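Local coordinates for protein HepC.19480.a.B1 (Helicobacter pylori, PDB 6MTZ) that is of unknown function but probably acts as a phosphoesterase of the DHH family, with an N-terminal DHH domain and a C-terminal DHHA1-type domain, at residues Y261-I275 with D288-S302. Sequence-based numbering, arbitrary orientation.
Sequences YQDKKGFLSYSMGGI and DFDFYIDVNAKGNVS
Lys265 lays CE over the centre of one face of the Phe289 ring, 3.5 Å from the centroid, and NZ stands above the same face in a cation-pi contact; Gly266 borders the ring's edge. Phe267 turns its edge to the opposite face of Phe289 in a T-shaped pair, planes at 68°, while the Tyr292 ring runs beside Phe267 almost parallel but slid off it, with Phe267 O above one Tyr292 face near the rim. On the other side of the sheet, with CG between its backbone N and carbonyl carbon (chi1 64°), the Phe291 ring folds over Gly266 and presents a face to CA, 3.5 Å from the ring centroid; Lys264 O meets that ring's edge. NZ of Lys265 also forms a salt bridge with Asp288 OD1 (3.0 Å). Just before strand 291-295, Asp290 OD2 accepts from Lys265 N (2.7 Å) on its anti lone pair, and Lys265 O accepts both Asp290 N and Phe291 N. Strands 264-270 and 291-295 are parallel neighbours in the mixed sheet of the C-terminal domain, joined as a beta-alpha-beta unit by helix 276-285, whose Phe282 adds a ring to the Phe267-Phe289 cluster. Toward the C-terminal ends, where Ser269 pairs with Asp294, hydrogen bonds run from Tyr292 OH, one pair back, to Ser269 OG (2.8 Å) and on to the anti lone pair of Asp294 OD1 (2.5 Å). Met272 N donates to Asp294 OD1 (3.0 Å) on the syn side, whereas Gly273 N reaches Asp294 OD2 from above the carboxylate plane, and a water donates to the same OD2 (2.6 Å).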
ATOM      1  N   TYR A 261      -6.465  16.868  23.307  1.00 43.13           N
ATOM      2  CA  TYR A 261      -5.611  17.940  23.809  1.00 45.93           C
ATOM      3  C   TYR A 261      -6.465  18.853  24.680  1.00 45.41           C
ATOM      4  O   TYR A 261      -7.327  19.581  24.167  1.00 42.18           O
ATOM      5  CB  TYR A 261      -4.980  18.715  22.653  1.00 38.96           C
ATOM      6  CG  TYR A 261      -4.242  19.962  23.097  1.00 45.19           C
ATOM      7  CD1 TYR A 261      -2.974  19.877  23.661  1.00 49.34           C
ATOM      8  CD2 TYR A 261      -4.813  21.226  22.943  1.00 39.89           C
ATOM      9  CE1 TYR A 261      -2.296  21.011  24.065  1.00 44.27           C
ATOM     10  CE2 TYR A 261      -4.146  22.363  23.347  1.00 41.37           C
ATOM     11  CZ  TYR A 261      -2.891  22.249  23.915  1.00 41.82           C
ATOM     12  OH  TYR A 261      -2.216  23.370  24.306  1.00 43.58           O
ATOM     13  N   GLN A 262      -6.226  18.819  25.990  1.00 43.99           N
ATOM     14  CA  GLN A 262      -6.967  19.629  26.961  1.00 54.15           C
ATOM     15  C   GLN A 262      -8.442  19.310  26.801  1.00 55.74           C
ATOM     16  O   GLN A 262      -8.833  18.146  27.029  1.00 57.99           O
ATOM     17  CB  GLN A 262      -6.602  21.104  26.780  1.00 57.59           C
ATOM     18  CG  GLN A 262      -5.138  21.418  26.930  1.00 54.27           C
ATOM     19  CD  GLN A 262      -4.879  22.911  27.000  1.00 60.21           C
ATOM     20  OE1 GLN A 262      -5.694  23.717  26.542  1.00 58.21           O
ATOM     21  NE2 GLN A 262      -3.748  23.286  27.585  1.00 49.75           N
ATOM     22  N   ASP A 263      -9.288  20.258  26.414  1.00 60.01           N
ATOM     23  CA  ASP A 263     -10.707  20.025  26.208  1.00 53.93           C
ATOM     24  C   ASP A 263     -11.083  19.858  24.739  1.00 49.94           C
ATOM     25  O   ASP A 263     -12.271  19.743  24.436  1.00 48.16           O
ATOM     26  CB  ASP A 263     -11.513  21.170  26.822  1.00 56.20           C
ATOM     27  CG  ASP A 263     -11.201  22.504  26.178  1.00 58.82           C
ATOM     28  OD1 ASP A 263     -12.106  23.359  26.089  1.00 64.05           O
ATOM     29  OD2 ASP A 263     -10.049  22.692  25.739  1.00 61.43           O
ATOM     30  N   LYS A 264     -10.115  19.832  23.827  1.00 44.42           N
ATOM     31  CA  LYS A 264     -10.400  19.689  22.406  1.00 47.57           C
ATOM     32  C   LYS A 264     -10.147  18.256  21.933  1.00 46.10           C
ATOM     33  O   LYS A 264      -9.260  17.559  22.437  1.00 47.56           O
ATOM     34  CB  LYS A 264      -9.555  20.667  21.579  1.00 41.30           C
ATOM     35  CG  LYS A 264      -9.560  22.102  22.110  1.00 43.33           C
ATOM     36  CD  LYS A 264     -10.918  22.752  21.946  1.00 45.42           C
ATOM     37  CE  LYS A 264     -10.915  24.191  22.442  1.00 47.95           C
ATOM     38  NZ  LYS A 264     -12.198  24.874  22.086  1.00 62.52           N
ATOM     39  N   LYS A 265     -10.936  17.821  20.955  1.00 40.49           N
ATOM     40  CA  LYS A 265     -10.779  16.498  20.352  1.00 42.57           C
ATOM     41  C   LYS A 265     -10.186  16.639  18.960  1.00 36.44           C
ATOM     42  O   LYS A 265     -10.657  17.451  18.157  1.00 45.98           O
ATOM     43  CB  LYS A 265     -12.115  15.742  20.275  1.00 41.19           C
ATOM     44  CG  LYS A 265     -11.983  14.356  19.631  1.00 45.90           C
ATOM     45  CD  LYS A 265     -13.235  13.477  19.793  1.00 45.67           C
ATOM     46  CE  LYS A 265     -14.320  13.817  18.770  1.00 52.48           C
ATOM     47  NZ  LYS A 265     -15.485  12.880  18.837  1.00 50.23           N
ATOM     48  N   GLY A 266      -9.169  15.832  18.667  1.00 34.71           N
ATOM     49  CA  GLY A 266      -8.559  15.832  17.357  1.00 32.73           C
ATOM     50  C   GLY A 266      -8.524  14.447  16.757  1.00 34.43           C
ATOM     51  O   GLY A 266      -8.725  13.434  17.433  1.00 38.39           O
ATOM     52  N   PHE A 267      -8.249  14.406  15.453  1.00 30.54           N
ATOM     53  CA  PHE A 267      -8.132  13.174  14.686  1.00 32.87           C
ATOM     54  C   PHE A 267      -6.703  13.090  14.176  1.00 35.10           C
ATOM     55  O   PHE A 267      -6.217  14.031  13.535  1.00 37.17           O
ATOM     56  CB  PHE A 267      -9.134  13.157  13.526  1.00 30.33           C
ATOM     57  CG  PHE A 267      -9.124  11.883  12.706  1.00 36.98           C
ATOM     58  CD1 PHE A 267      -8.065  11.580  11.856  1.00 28.39           C
ATOM     59  CD2 PHE A 267     -10.205  11.015  12.741  1.00 33.91           C
ATOM     60  CE1 PHE A 267      -8.068  10.433  11.100  1.00 30.97           C
ATOM     61  CE2 PHE A 267     -10.216   9.860  11.976  1.00 36.89           C
ATOM     62  CZ  PHE A 267      -9.145   9.572  11.152  1.00 34.27           C
ATOM     63  N   LEU A 268      -6.045  11.965  14.443  1.00 33.93           N
ATOM     64  CA  LEU A 268      -4.631  11.775  14.136  1.00 26.75           C
ATOM     65  C   LEU A 268      -4.475  10.804  12.973  1.00 29.51           C
ATOM     66  O   LEU A 268      -4.913   9.648  13.058  1.00 31.50           O
ATOM     67  CB  LEU A 268      -3.878  11.257  15.361  1.00 26.46           C
ATOM     68  CG  LEU A 268      -2.502  10.694  15.019  1.00 25.49           C
ATOM     69  CD1 LEU A 268      -1.557  11.814  14.688  1.00 27.15           C
ATOM     70  CD2 LEU A 268      -1.976   9.874  16.180  1.00 36.42           C
ATOM     71  N   SER A 269      -3.846  11.268  11.899  1.00 27.39           N
ATOM     72  CA  SER A 269      -3.463  10.420  10.781  1.00 30.29           C
ATOM     73  C   SER A 269      -1.939  10.372  10.695  1.00 32.88           C
ATOM     74  O   SER A 269      -1.239  11.074  11.431  1.00 28.47           O
ATOM     75  CB  SER A 269      -4.077  10.930   9.477  1.00 24.70           C
ATOM     76  OG  SER A 269      -3.443  12.120   9.053  1.00 29.44           O
ATOM     77  N   TYR A 270      -1.424   9.561   9.764  1.00 30.21           N
ATOM     78  CA  TYR A 270       0.013   9.312   9.663  1.00 30.01           C
ATOM     79  C   TYR A 270       0.435   9.195   8.212  1.00 30.43           C
ATOM     80  O   TYR A 270      -0.167   8.424   7.462  1.00 30.98           O
ATOM     81  CB  TYR A 270       0.398   8.030  10.391  1.00 30.01           C
ATOM     82  CG  TYR A 270       1.871   7.693  10.384  1.00 33.73           C
ATOM     83  CD1 TYR A 270       2.775   8.448  11.121  1.00 32.03           C
ATOM     84  CD2 TYR A 270       2.351   6.576   9.696  1.00 37.92           C
ATOM     85  CE1 TYR A 270       4.117   8.135  11.159  1.00 28.92           C
ATOM     86  CE2 TYR A 270       3.713   6.244   9.726  1.00 36.15           C
ATOM     87  CZ  TYR A 270       4.588   7.031  10.457  1.00 41.70           C
ATOM     88  OH  TYR A 270       5.934   6.722  10.505  1.00 39.28           O
ATOM     89  N   SER A 271       1.467   9.953   7.834  1.00 25.03           N
ATOM     90  CA  SER A 271       2.078  10.009   6.500  1.00 24.45           C
ATOM     91  C   SER A 271       1.197  10.665   5.440  1.00 27.48           C
ATOM     92  O   SER A 271       1.521  10.587   4.247  1.00 32.77           O
ATOM     93  CB  SER A 271       2.507   8.623   5.997  1.00 26.99           C
ATOM     94  OG  SER A 271       1.393   7.876   5.510  1.00 31.13           O
ATOM     95  N   MET A 272       0.115  11.346   5.814  1.00 31.03           N
ATOM     96  CA  MET A 272      -0.778  11.840   4.760  1.00 33.73           C
ATOM     97  C   MET A 272      -0.238  13.066   4.033  1.00 35.12           C
ATOM     98  O   MET A 272      -0.655  13.321   2.896  1.00 33.82           O
ATOM     99  CB  MET A 272      -2.157  12.112   5.338  1.00 31.92           C
ATOM    100  CG  MET A 272      -2.770  10.823   5.869  1.00 38.23           C
ATOM    101  SD  MET A 272      -4.562  10.805   5.923  1.00 39.94           S
ATOM    102  CE  MET A 272      -4.965  10.806   4.169  1.00 29.24           C
ATOM    103  N   GLY A 273       0.663  13.827   4.645  1.00 35.06           N
ATOM    104  CA  GLY A 273       1.424  14.844   3.913  1.00 45.30           C
ATOM    105  C   GLY A 273       0.741  16.210   3.935  1.00 55.75           C
ATOM    106  O   GLY A 273       0.662  16.848   4.988  1.00 50.76           O
ATOM    107  N   GLY A 274       0.285  16.664   2.767  1.00 61.03           N
ATOM    108  CA  GLY A 274      -0.407  17.939   2.656  1.00 60.74           C
ATOM    109  C   GLY A 274      -1.874  17.794   3.001  1.00 60.29           C
ATOM    110  O   GLY A 274      -2.621  17.126   2.281  1.00 58.30           O
ATOM    111  N   ILE A 275      -2.308  18.419   4.093  1.00 50.52           N
ATOM    112  CA  ILE A 275      -3.569  18.050   4.716  1.00 31.38           C
ATOM    113  C   ILE A 275      -4.594  19.179   4.685  1.00 43.82           C
ATOM    114  O   ILE A 275      -5.662  19.049   5.288  1.00 41.64           O
ATOM    115  CB  ILE A 275      -3.339  17.569   6.161  1.00 43.80           C
ATOM    116  CG1 ILE A 275      -2.889  18.736   7.035  1.00 37.11           C
ATOM    117  CG2 ILE A 275      -2.287  16.445   6.202  1.00 47.23           C
ATOM    118  CD1 ILE A 275      -3.085  18.468   8.494  1.00 40.39           C
ATOM    119  N   ASP A 288     -17.803  17.388  15.276  1.00 64.34           N
ATOM    120  CA  ASP A 288     -17.478  17.054  16.659  1.00 54.77           C
ATOM    121  C   ASP A 288     -15.979  17.083  16.929  1.00 44.90           C
ATOM    122  O   ASP A 288     -15.576  17.081  18.095  1.00 50.24           O
ATOM    123  CB  ASP A 288     -18.073  15.685  17.033  1.00 56.99           C
ATOM    124  CG  ASP A 288     -17.755  14.585  16.019  1.00 62.37           C
ATOM    125  OD1 ASP A 288     -16.834  13.793  16.298  1.00 66.55           O
ATOM    126  OD2 ASP A 288     -18.433  14.488  14.966  1.00 58.68           O
ATOM    127  N   PHE A 289     -15.153  17.129  15.894  1.00 49.79           N
ATOM    128  CA  PHE A 289     -13.713  17.255  16.059  1.00 48.88           C
ATOM    129  C   PHE A 289     -13.304  18.721  16.007  1.00 46.30           C
ATOM    130  O   PHE A 289     -13.860  19.509  15.234  1.00 45.23           O
ATOM    131  CB  PHE A 289     -12.976  16.453  14.986  1.00 40.30           C
ATOM    132  CG  PHE A 289     -12.979  14.968  15.238  1.00 47.42           C
ATOM    133  CD1 PHE A 289     -14.050  14.186  14.835  1.00 49.75           C
ATOM    134  CD2 PHE A 289     -11.918  14.359  15.902  1.00 39.62           C
ATOM    135  CE1 PHE A 289     -14.058  12.823  15.073  1.00 46.38           C
ATOM    136  CE2 PHE A 289     -11.918  13.003  16.140  1.00 35.73           C
ATOM    137  CZ  PHE A 289     -12.986  12.232  15.723  1.00 44.96           C
ATOM    138  N   ASP A 290     -12.343  19.080  16.853  1.00 39.36           N
ATOM    139  CA  ASP A 290     -11.820  20.438  16.936  1.00 39.80           C
ATOM    140  C   ASP A 290     -10.557  20.660  16.125  1.00 44.72           C
ATOM    141  O   ASP A 290     -10.312  21.791  15.692  1.00 40.32           O
ATOM    142  CB  ASP A 290     -11.523  20.788  18.387  1.00 40.69           C
ATOM    143  CG  ASP A 290     -12.726  20.608  19.251  1.00 53.13           C
ATOM    144  OD1 ASP A 290     -13.730  21.300  18.980  1.00 51.88           O
ATOM    145  OD2 ASP A 290     -12.687  19.745  20.150  1.00 43.10           O
ATOM    146  N   PHE A 291      -9.732  19.633  15.929  1.00 37.10           N
ATOM    147  CA  PHE A 291      -8.541  19.820  15.121  1.00 34.20           C
ATOM    148  C   PHE A 291      -8.190  18.523  14.428  1.00 32.42           C
ATOM    149  O   PHE A 291      -8.710  17.448  14.739  1.00 39.66           O
ATOM    150  CB  PHE A 291      -7.361  20.338  15.951  1.00 33.93           C
ATOM    151  CG  PHE A 291      -6.890  19.389  17.007  1.00 38.58           C
ATOM    152  CD1 PHE A 291      -7.559  19.295  18.224  1.00 36.02           C
ATOM    153  CD2 PHE A 291      -5.762  18.601  16.794  1.00 33.90           C
ATOM    154  CE1 PHE A 291      -7.117  18.425  19.219  1.00 37.61           C
ATOM    155  CE2 PHE A 291      -5.309  17.718  17.773  1.00 38.36           C
ATOM    156  CZ  PHE A 291      -5.985  17.627  18.991  1.00 40.64           C
ATOM    157  N   TYR A 292      -7.297  18.651  13.463  1.00 39.94           N
ATOM    158  CA  TYR A 292      -6.771  17.536  12.709  1.00 34.42           C
ATOM    159  C   TYR A 292      -5.262  17.587  12.854  1.00 38.37           C
ATOM    160  O   TYR A 292      -4.671  18.671  12.837  1.00 33.74           O
ATOM    161  CB  TYR A 292      -7.208  17.624  11.232  1.00 32.81           C
ATOM    162  CG  TYR A 292      -6.902  16.387  10.427  1.00 31.44           C
ATOM    163  CD1 TYR A 292      -5.620  16.142   9.966  1.00 38.36           C
ATOM    164  CD2 TYR A 292      -7.895  15.460  10.132  1.00 33.35           C
ATOM    165  CE1 TYR A 292      -5.327  15.007   9.239  1.00 36.94           C
ATOM    166  CE2 TYR A 292      -7.611  14.321   9.409  1.00 34.08           C
ATOM    167  CZ  TYR A 292      -6.320  14.104   8.963  1.00 35.79           C
ATOM    168  OH  TYR A 292      -6.010  12.980   8.244  1.00 28.88           O
ATOM    169  N   ILE A 293      -4.640  16.424  13.040  1.00 30.61           N
ATOM    170  CA  ILE A 293      -3.196  16.368  13.219  1.00 26.79           C
ATOM    171  C   ILE A 293      -2.657  15.189  12.418  1.00 35.36           C
ATOM    172  O   ILE A 293      -3.179  14.074  12.511  1.00 33.89           O
ATOM    173  CB  ILE A 293      -2.816  16.283  14.711  1.00 28.73           C
ATOM    174  CG1 ILE A 293      -1.300  16.163  14.886  1.00 35.85           C
ATOM    175  CG2 ILE A 293      -3.553  15.135  15.421  1.00 27.19           C
ATOM    176  CD1 ILE A 293      -0.847  16.289  16.334  1.00 32.32           C
ATOM    177  N   ASP A 294      -1.651  15.452  11.589  1.00 25.38           N
ATOM    178  CA  ASP A 294      -0.943  14.431  10.831  1.00 33.79           C
ATOM    179  C   ASP A 294       0.531  14.470  11.208  1.00 35.79           C
ATOM    180  O   ASP A 294       1.119  15.549  11.348  1.00 36.70           O
ATOM    181  CB  ASP A 294      -1.112  14.641   9.318  1.00 27.61           C
ATOM    182  CG  ASP A 294      -0.472  13.541   8.493  1.00 30.23           C
ATOM    183  OD1 ASP A 294      -1.043  12.428   8.410  1.00 31.79           O
ATOM    184  OD2 ASP A 294       0.601  13.798   7.917  1.00 37.21           O
ATOM    185  N   VAL A 295       1.117  13.290  11.394  1.00 27.85           N
ATOM    186  CA  VAL A 295       2.538  13.132  11.679  1.00 27.17           C
ATOM    187  C   VAL A 295       3.150  12.274  10.581  1.00 24.18           C
ATOM    188  O   VAL A 295       2.500  11.367  10.052  1.00 32.69           O
ATOM    189  CB  VAL A 295       2.770  12.485  13.063  1.00 40.29           C
ATOM    190  CG1 VAL A 295       4.234  12.597  13.471  1.00 35.75           C
ATOM    191  CG2 VAL A 295       1.860  13.126  14.099  1.00 48.17           C
ATOM    192  N   ASN A 296       4.403  12.558  10.230  1.00 31.34           N
ATOM    193  CA  ASN A 296       5.119  11.687   9.302  1.00 30.34           C
ATOM    194  C   ASN A 296       6.231  10.946  10.048  1.00 37.34           C
ATOM    195  O   ASN A 296       6.411  11.102  11.255  1.00 30.94           O
ATOM    196  CB  ASN A 296       5.645  12.471   8.088  1.00 30.64           C
ATOM    197  CG  ASN A 296       6.745  13.482   8.437  1.00 41.12           C
ATOM    198  OD1 ASN A 296       7.341  13.439   9.515  1.00 34.45           O
ATOM    199  ND2 ASN A 296       7.024  14.396   7.492  1.00 34.44           N
ATOM    200  N   ALA A 297       6.978  10.122   9.304  1.00 35.54           N
ATOM    201  CA  ALA A 297       7.965   9.230   9.898  1.00 29.08           C
ATOM    202  C   ALA A 297       9.149   9.973  10.497  1.00 33.30           C
ATOM    203  O   ALA A 297       9.882   9.391  11.298  1.00 32.44           O
ATOM    204  CB  ALA A 297       8.469   8.235   8.848  1.00 35.43           C
ATOM    205  N   LYS A 298       9.367  11.230  10.117  1.00 29.90           N
ATOM    206  CA  LYS A 298      10.435  12.020  10.707  1.00 36.74           C
ATOM    207  C   LYS A 298       9.970  12.796  11.929  1.00 42.69           C
ATOM    208  O   LYS A 298      10.766  13.532  12.512  1.00 40.30           O
ATOM    209  CB  LYS A 298      11.031  12.981   9.668  1.00 31.19           C
ATOM    210  N   GLY A 299       8.712  12.631  12.344  1.00 38.62           N
ATOM    211  CA  GLY A 299       8.199  13.348  13.494  1.00 31.73           C
ATOM    212  C   GLY A 299       7.635  14.728  13.210  1.00 45.00           C
ATOM    213  O   GLY A 299       7.147  15.380  14.142  1.00 46.05           O
ATOM    214  N   ASN A 300       7.681  15.198  11.964  1.00 33.98           N
ATOM    215  CA  ASN A 300       7.124  16.505  11.650  1.00 40.86           C
ATOM    216  C   ASN A 300       5.602  16.449  11.685  1.00 36.91           C
ATOM    217  O   ASN A 300       4.992  15.448  11.302  1.00 38.43           O
ATOM    218  CB  ASN A 300       7.608  16.989  10.285  1.00 51.13           C
ATOM    219  CG  ASN A 300       9.070  17.377  10.296  1.00 64.86           C
ATOM    220  OD1 ASN A 300       9.888  16.782   9.591  1.00 67.23           O
ATOM    221  ND2 ASN A 300       9.410  18.376  11.102  1.00 63.29           N
ATOM    222  N   VAL A 301       4.994  17.540  12.148  1.00 32.19           N
ATOM    223  CA  VAL A 301       3.573  17.587  12.474  1.00 37.96           C
ATOM    224  C   VAL A 301       2.910  18.696  11.669  1.00 30.71           C
ATOM    225  O   VAL A 301       3.452  19.799  11.558  1.00 36.17           O
ATOM    226  CB  VAL A 301       3.353  17.820  13.986  1.00 43.12           C
ATOM    227  CG1 VAL A 301       1.857  17.932  14.306  1.00 48.51           C
ATOM    228  CG2 VAL A 301       3.994  16.705  14.792  1.00 49.07           C
ATOM    229  N   SER A 302       1.730  18.405  11.125  1.00 35.10           N
ATOM    230  CA  SER A 302       0.856  19.398  10.509  1.00 38.28           C
ATOM    231  C   SER A 302      -0.458  19.433  11.271  1.00 35.13           C
ATOM    232  O   SER A 302      -1.065  18.382  11.512  1.00 33.31           O
ATOM    233  CB  SER A 302       0.591  19.073   9.035  1.00 39.87           C
ATOM    234  OG  SER A 302       1.797  19.051   8.296  1.00 53.93           O
TER
HETATM  235  O   HOH W   1       2.676  13.339   6.481  1.00 31.57           O